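Local coordinates for protein Bug27 (Bordetella pertussis, PDB 2QPQ) that probably binds a small solute in the periplasm, as a Venus-flytrap receptor of the Bug family related to tripartite tricarboxylate transporter receptors, at residues S73-N78 / K91-V96; Y133-C136 / Q142-A145; I188-I191 / K195-A198. One frame throughout, in Å; residues are numbered along the deposited sequence.

Contact 1: residues S73-N78 / K91-V96; sequences SSFAVN and KDFAAV
A T-shaped aromatic pair, Phe75 against Phe93, joins the start of helix 74-81 to the start of the long strand 93-109 in the hydrophobic core of one alpha/beta lobe of the periplasmic binding protein. The two backbones stay well apart, with 10.8 Å between Phe75 CA and Phe93 CA, and the rings alone bridge the gap. Phe75 presents its edge: Phe75 CZ lies 3.5 Å from Phe93 CD2, which sits near the plane of the Phe75 ring. The neighbouring CE1 of Phe75 sits 3.9 Å above the plane of the Phe93 ring, over its centre. Phe93 therefore offers a face, and the CZ-CE1 edge of Phe75 points into it. The ring centroids of Phe75 and Phe93 are 5.2 Å apart and their planes stand almost perpendicular, at 87°, the geometry in which the slightly positive C-H edge of one ring meets the pi cloud of the other.

Both side chains set out toward the opposing segment. In Phe75 the ring is carried straight out from the helix, with CG opposite the backbone N (chi1 178°), and this extension lets it cover about half of the distance. Phe93 holds its ring beside its own backbone N, and the turn about CB-CG, chi2 -85°, presents a face to the incoming ring.

Other apolar groups pack around the pair. Phe75 also rests on Leu233 of strand 227-235 and Val282 of helix 275-296, while Phe93 meets Ala55 and Ala59 of helix 52-59 and makes a second edge-to-face contact with Phe87. The result is a small aromatic cluster between helices and the central sheet, the kind of layered core expected of an alpha/beta lobe in a Venus-flytrap binding protein.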
loop_
_atom_site.group_PDB
_atom_site.type_symbol
_atom_site.label_atom_id
_atom_site.label_comp_id
_atom_site.label_asym_id
_atom_site.label_seq_id
_atom_site.Cartn_x
_atom_site.Cartn_y
_atom_site.Cartn_z
ATOM N N SER A 73 1.010 -3.604 -1.177
ATOM C CA SER A 73 1.280 -4.417 0.025
ATOM C C SER A 73 0.117 -5.281 0.518
ATOM O O SER A 73 0.352 -6.356 1.062
ATOM C CB SER A 73 1.803 -3.523 1.151
ATOM O OG SER A 73 3.083 -3.075 0.799
ATOM N N SER A 74 -1.118 -4.827 0.297
ATOM C CA SER A 74 -2.318 -5.623 0.566
ATOM C C SER A 74 -2.169 -7.055 0.069
ATOM O O SER A 74 -2.592 -7.990 0.732
ATOM C CB SER A 74 -3.552 -4.998 -0.107
ATOM O OG SER A 74 -3.904 -3.719 0.454
ATOM N N PHE A 75 -1.567 -7.229 -1.110
ATOM C CA PHE A 75 -1.313 -8.573 -1.645
ATOM C C PHE A 75 -0.564 -9.442 -0.615
ATOM O O PHE A 75 -0.825 -10.656 -0.478
ATOM C CB PHE A 75 -0.533 -8.479 -2.978
ATOM C CG PHE A 75 -0.186 -9.824 -3.584
ATOM C CD1 PHE A 75 -1.037 -10.414 -4.526
ATOM C CD2 PHE A 75 0.973 -10.517 -3.186
ATOM C CE1 PHE A 75 -0.712 -11.687 -5.120
ATOM C CE2 PHE A 75 1.282 -11.812 -3.743
ATOM C CZ PHE A 75 0.429 -12.347 -4.750
ATOM N N ALA A 76 0.405 -8.853 0.076
ATOM C CA ALA A 76 1.171 -9.615 1.084
ATOM C C ALA A 76 0.403 -9.799 2.395
ATOM O O ALA A 76 0.750 -10.678 3.190
ATOM C CB ALA A 76 2.538 -8.989 1.330
ATOM N N VAL A 77 -0.610 -8.955 2.637
ATOM C CA VAL A 77 -1.447 -9.082 3.837
ATOM C C VAL A 77 -2.475 -10.196 3.692
ATOM O O VAL A 77 -2.811 -10.905 4.662
ATOM C CB VAL A 77 -2.204 -7.759 4.169
ATOM C CG1 VAL A 77 -3.092 -7.931 5.423
ATOM C CG2 VAL A 77 -1.218 -6.608 4.387
ATOM N N ASN A 78 -2.969 -10.363 2.479
ATOM C CA ASN A 78 -4.081 -11.275 2.241
ATOM C C ASN A 78 -3.908 -12.734 2.661
ATOM O O ASN A 78 -4.879 -13.327 3.159
ATOM C CB ASN A 78 -4.551 -11.175 0.781
ATOM C CG ASN A 78 -5.304 -9.885 0.479
ATOM O OD1 ASN A 78 -5.579 -9.585 -0.675
ATOM N ND2 ASN A 78 -5.640 -9.140 1.493
ATOM N N LYS A 91 3.958 -19.153 -4.886
ATOM C CA LYS A 91 4.324 -19.908 -6.086
ATOM C C LYS A 91 3.605 -19.450 -7.351
ATOM O O LYS A 91 4.171 -19.555 -8.474
ATOM C CB LYS A 91 4.052 -21.394 -5.894
ATOM C CG LYS A 91 4.498 -22.264 -7.103
ATOM C CD LYS A 91 6.026 -22.508 -7.090
ATOM C CE LYS A 91 6.437 -23.327 -8.294
ATOM N NZ LYS A 91 7.800 -22.905 -8.767
ATOM N N ASP A 92 2.385 -18.943 -7.181
ATOM C CA ASP A 92 1.543 -18.697 -8.356
ATOM C C ASP A 92 1.775 -17.340 -9.047
ATOM O O ASP A 92 1.075 -16.999 -9.993
ATOM C CB ASP A 92 0.060 -18.884 -8.035
ATOM C CG ASP A 92 -0.301 -20.332 -7.761
ATOM O OD1 ASP A 92 0.496 -21.240 -8.102
ATOM O OD2 ASP A 92 -1.388 -20.552 -7.186
ATOM N N PHE A 93 2.711 -16.570 -8.516
ATOM C CA PHE A 93 3.053 -15.241 -8.995
ATOM C C PHE A 93 4.560 -15.053 -8.960
ATOM O O PHE A 93 5.241 -15.616 -8.083
ATOM C CB PHE A 93 2.376 -14.162 -8.125
ATOM C CG PHE A 93 0.878 -14.306 -8.053
ATOM C CD1 PHE A 93 0.058 -13.746 -9.036
ATOM C CD2 PHE A 93 0.287 -15.040 -7.034
ATOM C CE1 PHE A 93 -1.340 -13.923 -8.982
ATOM C CE2 PHE A 93 -1.103 -15.202 -6.989
ATOM C CZ PHE A 93 -1.886 -14.642 -7.961
ATOM N N ALA A 94 5.057 -14.235 -9.891
ATOM C CA ALA A 94 6.463 -13.870 -9.978
ATOM C C ALA A 94 6.513 -12.357 -10.159
ATOM O O ALA A 94 5.772 -11.762 -10.963
ATOM C CB ALA A 94 7.117 -14.553 -11.165
ATOM N N ALA A 95 7.409 -11.740 -9.421
ATOM C CA ALA A 95 7.500 -10.285 -9.410
ATOM C C ALA A 95 8.207 -9.748 -10.634
ATOM O O ALA A 95 9.132 -10.375 -11.161
ATOM C CB ALA A 95 8.253 -9.841 -8.152
ATOM N N VAL A 96 7.769 -8.582 -11.094
ATOM C CA VAL A 96 8.409 -7.892 -12.219
ATOM C C VAL A 96 9.100 -6.627 -11.755
ATOM O O VAL A 96 10.333 -6.445 -11.945
ATOM C CB VAL A 96 7.378 -7.528 -13.303
ATOM C CG1 VAL A 96 8.053 -6.699 -14.417
ATOM C CG2 VAL A 96 6.781 -8.855 -13.862
#

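Contact 2: residues Y133-C136 / Q142-A145; sequences YGSC and QHLA
Strand 133-135 and the first turn of helix 141-153 come closest at Ser135 and His143, whose CA atoms are 5.3 Å apart, after a connection of five residues. Ser135 fits against the helix backbone: its CB is 3.6 Å from His143 N, and its OG, whose hydrogen-bond partner is Gly137 N, lies 3.7 Å from His143 CB. Two residues earlier in the strand, Tyr133 reaches across, its OH approaching His143 CD2 at the edge of the imidazole, in the ring plane, at 3.6 Å. The hydroxyl has a hydrogen-bond partner in Glu147 OE2, and also lies 3.2 Å from His143 O. The imidazole ND1 is hydrogen-bonded to Gly139 N, and the ring stacks on His159. At the other end, Gln142 CG lies 3.9 Å from Cys136 SG, disulfide-bonded to Cys165, and the bend at chi2 (70°) turns the amide so that OE1 comes 3.8 Å from Cys136 CB. Gln142 NE2 is hydrogen-bonded to Gln228 and Ser104, and the side chain lies about 3 Å from a bound citrate. Strand 132-135, helix 141-153 and strand 158-161 form a beta-alpha-beta unit; strand 180-183 pairs in parallel with 132-135, and helix 275-296 packs on Leu144.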
loop_
_atom_site.group_PDB
_atom_site.type_symbol
_atom_site.label_atom_id
_atom_site.label_comp_id
_atom_site.label_asym_id
_atom_site.label_seq_id
_atom_site.Cartn_x
_atom_site.Cartn_y
_atom_site.Cartn_z
ATOM N N TYR A 133 -9.165 4.578 15.819
ATOM C CA TYR A 133 -8.489 5.119 14.658
ATOM C C TYR A 133 -9.168 4.602 13.424
ATOM O O TYR A 133 -9.427 3.400 13.315
ATOM C CB TYR A 133 -7.009 4.730 14.666
ATOM C CG TYR A 133 -6.660 3.252 14.450
ATOM C CD1 TYR A 133 -6.288 2.793 13.189
ATOM C CD2 TYR A 133 -6.652 2.346 15.498
ATOM C CE1 TYR A 133 -5.969 1.465 12.961
ATOM C CE2 TYR A 133 -6.320 0.977 15.286
ATOM C CZ TYR A 133 -5.967 0.575 14.014
ATOM O OH TYR A 133 -5.597 -0.699 13.756
ATOM N N GLY A 134 -9.450 5.492 12.490
ATOM C CA GLY A 134 -9.938 5.051 11.175
ATOM C C GLY A 134 -8.806 4.461 10.335
ATOM O O GLY A 134 -7.633 4.721 10.603
ATOM N N SER A 135 -9.141 3.608 9.364
ATOM C CA SER A 135 -8.175 3.203 8.347
ATOM C C SER A 135 -8.857 3.162 6.999
ATOM O O SER A 135 -10.054 3.318 6.930
ATOM C CB SER A 135 -7.563 1.824 8.654
ATOM O OG SER A 135 -8.457 0.805 8.250
ATOM N N CYS A 136 -8.071 2.885 5.957
ATOM C CA CYS A 136 -8.513 2.752 4.573
ATOM C C CYS A 136 -9.238 1.398 4.326
ATOM O O CYS A 136 -9.732 1.160 3.234
ATOM C CB CYS A 136 -7.264 2.928 3.637
ATOM S SG CYS A 136 -6.631 4.630 3.872
ATOM N N GLN A 142 -2.844 0.038 6.070
ATOM C CA GLN A 142 -3.147 1.174 6.989
ATOM C C GLN A 142 -3.731 0.618 8.282
ATOM O O GLN A 142 -3.278 0.938 9.388
ATOM C CB GLN A 142 -4.104 2.179 6.309
ATOM C CG GLN A 142 -3.391 2.989 5.229
ATOM C CD GLN A 142 -3.030 2.147 3.997
ATOM O OE1 GLN A 142 -3.811 1.325 3.577
ATOM N NE2 GLN A 142 -1.809 2.341 3.442
ATOM N N HIS A 143 -4.710 -0.269 8.138
ATOM C CA HIS A 143 -5.194 -1.047 9.292
ATOM C C HIS A 143 -4.022 -1.717 10.029
ATOM O O HIS A 143 -3.860 -1.558 11.235
ATOM C CB HIS A 143 -6.222 -2.070 8.806
ATOM C CG HIS A 143 -6.723 -3.002 9.867
ATOM N ND1 HIS A 143 -7.474 -4.127 9.575
ATOM C CD2 HIS A 143 -6.578 -2.984 11.209
ATOM C CE1 HIS A 143 -7.770 -4.753 10.697
ATOM N NE2 HIS A 143 -7.244 -4.075 11.705
ATOM N N LEU A 144 -3.182 -2.447 9.309
ATOM C CA LEU A 144 -2.075 -3.129 9.966
ATOM C C LEU A 144 -1.040 -2.182 10.613
ATOM O O LEU A 144 -0.451 -2.538 11.628
ATOM C CB LEU A 144 -1.392 -4.106 9.004
ATOM C CG LEU A 144 -2.188 -5.342 8.544
ATOM C CD1 LEU A 144 -1.223 -6.403 8.001
ATOM C CD2 LEU A 144 -3.106 -5.912 9.598
ATOM N N ALA A 145 -0.839 -0.985 10.045
ATOM C CA ALA A 145 0.039 0.008 10.668
ATOM C C ALA A 145 -0.446 0.355 12.094
ATOM O O ALA A 145 0.365 0.420 13.042
ATOM C CB ALA A 145 0.206 1.264 9.802
#

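Contact 3: residues I188-I191 / K195-A198; sequences IPFI and KLQA
Phe190 and Ile191, at the end of helix 184-192, mesh with Leu196 and Ala198 where the chain turns back into strand 196-201. One bump is Leu196: its CD1 presses against Phe190 CB at 3.5 Å, filling the hollow beside Phe190 CB, while the phenylalanine ring swings away from the strand. Ile191 fills the next hollow. Its side chain crosses that of Leu196 at about a right angle, with CG1 4.1 Å from Leu196 CB, and its extended branch (chi2 169°) carries CD1 on to Ala198 CB, 3.7 Å away, where the small methyl receives it. This close helix-to-strand turn belongs to an alpha/beta lobe of the binding protein, with strand 196-201 running antiparallel to strand 93-109. Leu169 and Leu173 of helix 165-173 cover Leu196, and Val107 of strand 93-109 lies against Ile191. The backbone holds the fit from the side. Phe190 O takes two donors: Lys195 N at 2.8 Å, nearly in line with the C=O bond, and Leu196 N at 3.3 Å, well above the carbonyl plane. Further along, Ile191 CA points its hydrogen at Leu196 O, 3.5 Å away, and a water donates to both Ile191 O and Leu196 O.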
loop_
_atom_site.group_PDB
_atom_site.type_symbol
_atom_site.label_atom_id
_atom_site.label_comp_id
_atom_site.label_asym_id
_atom_site.label_seq_id
_atom_site.Cartn_x
_atom_site.Cartn_y
_atom_site.Cartn_z
ATOM N N ILE A 188 -1.685 14.279 2.296
ATOM C CA ILE A 188 -0.738 15.410 2.182
ATOM C C ILE A 188 -1.436 16.736 1.815
ATOM O O ILE A 188 -1.206 17.731 2.493
ATOM C CB ILE A 188 0.542 15.080 1.295
ATOM C CG1 ILE A 188 1.556 14.281 2.115
ATOM C CG2 ILE A 188 1.272 16.341 0.853
ATOM C CD1 ILE A 188 2.680 13.667 1.271
ATOM N N PRO A 189 -2.331 16.756 0.808
ATOM C CA PRO A 189 -2.985 18.060 0.552
ATOM C C PRO A 189 -3.676 18.699 1.764
ATOM O O PRO A 189 -3.686 19.928 1.891
ATOM C CB PRO A 189 -4.029 17.752 -0.535
ATOM C CG PRO A 189 -3.671 16.424 -1.106
ATOM C CD PRO A 189 -2.776 15.710 -0.135
ATOM N N PHE A 190 -4.259 17.877 2.635
ATOM C CA PHE A 190 -5.001 18.366 3.799
ATOM C C PHE A 190 -4.093 18.811 4.914
ATOM O O PHE A 190 -4.408 19.771 5.651
ATOM C CB PHE A 190 -5.992 17.288 4.288
ATOM C CG PHE A 190 -6.964 16.895 3.229
ATOM C CD1 PHE A 190 -8.040 17.728 2.921
ATOM C CD2 PHE A 190 -6.762 15.750 2.481
ATOM C CE1 PHE A 190 -8.924 17.398 1.914
ATOM C CE2 PHE A 190 -7.657 15.400 1.465
ATOM C CZ PHE A 190 -8.715 16.225 1.176
ATOM N N ILE A 191 -2.967 18.116 5.020
ATOM C CA ILE A 191 -1.957 18.429 6.016
ATOM C C ILE A 191 -1.326 19.789 5.646
ATOM O O ILE A 191 -1.250 20.667 6.505
ATOM C CB ILE A 191 -0.899 17.345 6.127
ATOM C CG1 ILE A 191 -1.516 16.046 6.658
ATOM C CG2 ILE A 191 0.256 17.804 7.066
ATOM C CD1 ILE A 191 -0.592 14.859 6.549
ATOM N N LYS A 195 -5.694 21.482 7.528
ATOM C CA LYS A 195 -6.968 20.914 7.929
ATOM C C LYS A 195 -6.759 19.658 8.779
ATOM O O LYS A 195 -7.625 19.264 9.550
ATOM C CB LYS A 195 -7.821 20.617 6.693
ATOM C CG LYS A 195 -8.199 21.898 5.942
ATOM C CD LYS A 195 -9.306 21.673 4.949
ATOM C CE LYS A 195 -10.097 22.964 4.716
ATOM N NZ LYS A 195 -11.623 22.782 4.767
ATOM N N LEU A 196 -5.602 19.034 8.615
ATOM C CA LEU A 196 -5.198 17.888 9.430
ATOM C C LEU A 196 -3.803 18.145 9.952
ATOM O O LEU A 196 -3.021 18.858 9.327
ATOM C CB LEU A 196 -5.112 16.599 8.590
ATOM C CG LEU A 196 -6.444 16.134 7.975
ATOM C CD1 LEU A 196 -6.194 15.061 6.962
ATOM C CD2 LEU A 196 -7.417 15.611 9.068
ATOM N N GLN A 197 -3.487 17.457 11.036
ATOM C CA GLN A 197 -2.164 17.415 11.591
ATOM C C GLN A 197 -1.658 15.974 11.537
ATOM O O GLN A 197 -2.409 15.056 11.824
ATOM C CB GLN A 197 -2.334 17.846 13.011
ATOM C CG GLN A 197 -1.134 17.936 13.871
ATOM C CD GLN A 197 -1.556 18.553 15.188
ATOM O OE1 GLN A 197 -2.031 19.709 15.204
ATOM N NE2 GLN A 197 -1.464 17.774 16.291
ATOM N N ALA A 198 -0.396 15.797 11.157
ATOM C CA ALA A 198 0.227 14.491 11.092
ATOM C C ALA A 198 1.092 14.188 12.321
ATOM O O ALA A 198 2.007 14.948 12.651
ATOM C CB ALA A 198 1.039 14.360 9.799
HETATM O O HOH W 1 -0.964 20.547 9.253
#

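The three contacts follow one another along the chain and all reach the same mixed sheet. Contacts 1 and 2 have centres 20 Å apart yet touch, through Val77 CG1 and Leu144 CD1 at 3.5 Å, so that helices 74-81 and 141-153 meet directly. Contact 3 stands apart, its nearest atoms about 11 Å from those of contact 2 and about 17 Å from those of contact 1, with contacts 1 and 3 on opposite sides of the chain's centre. Strands 93-109 and 196-201, neighbours in the sheet, link these two. Contact 2 lies beside the bound citrate, about 3 Å from the Gln142 side chain; citrate probably came from the crystallisation liquor but may mark the ligand pocket.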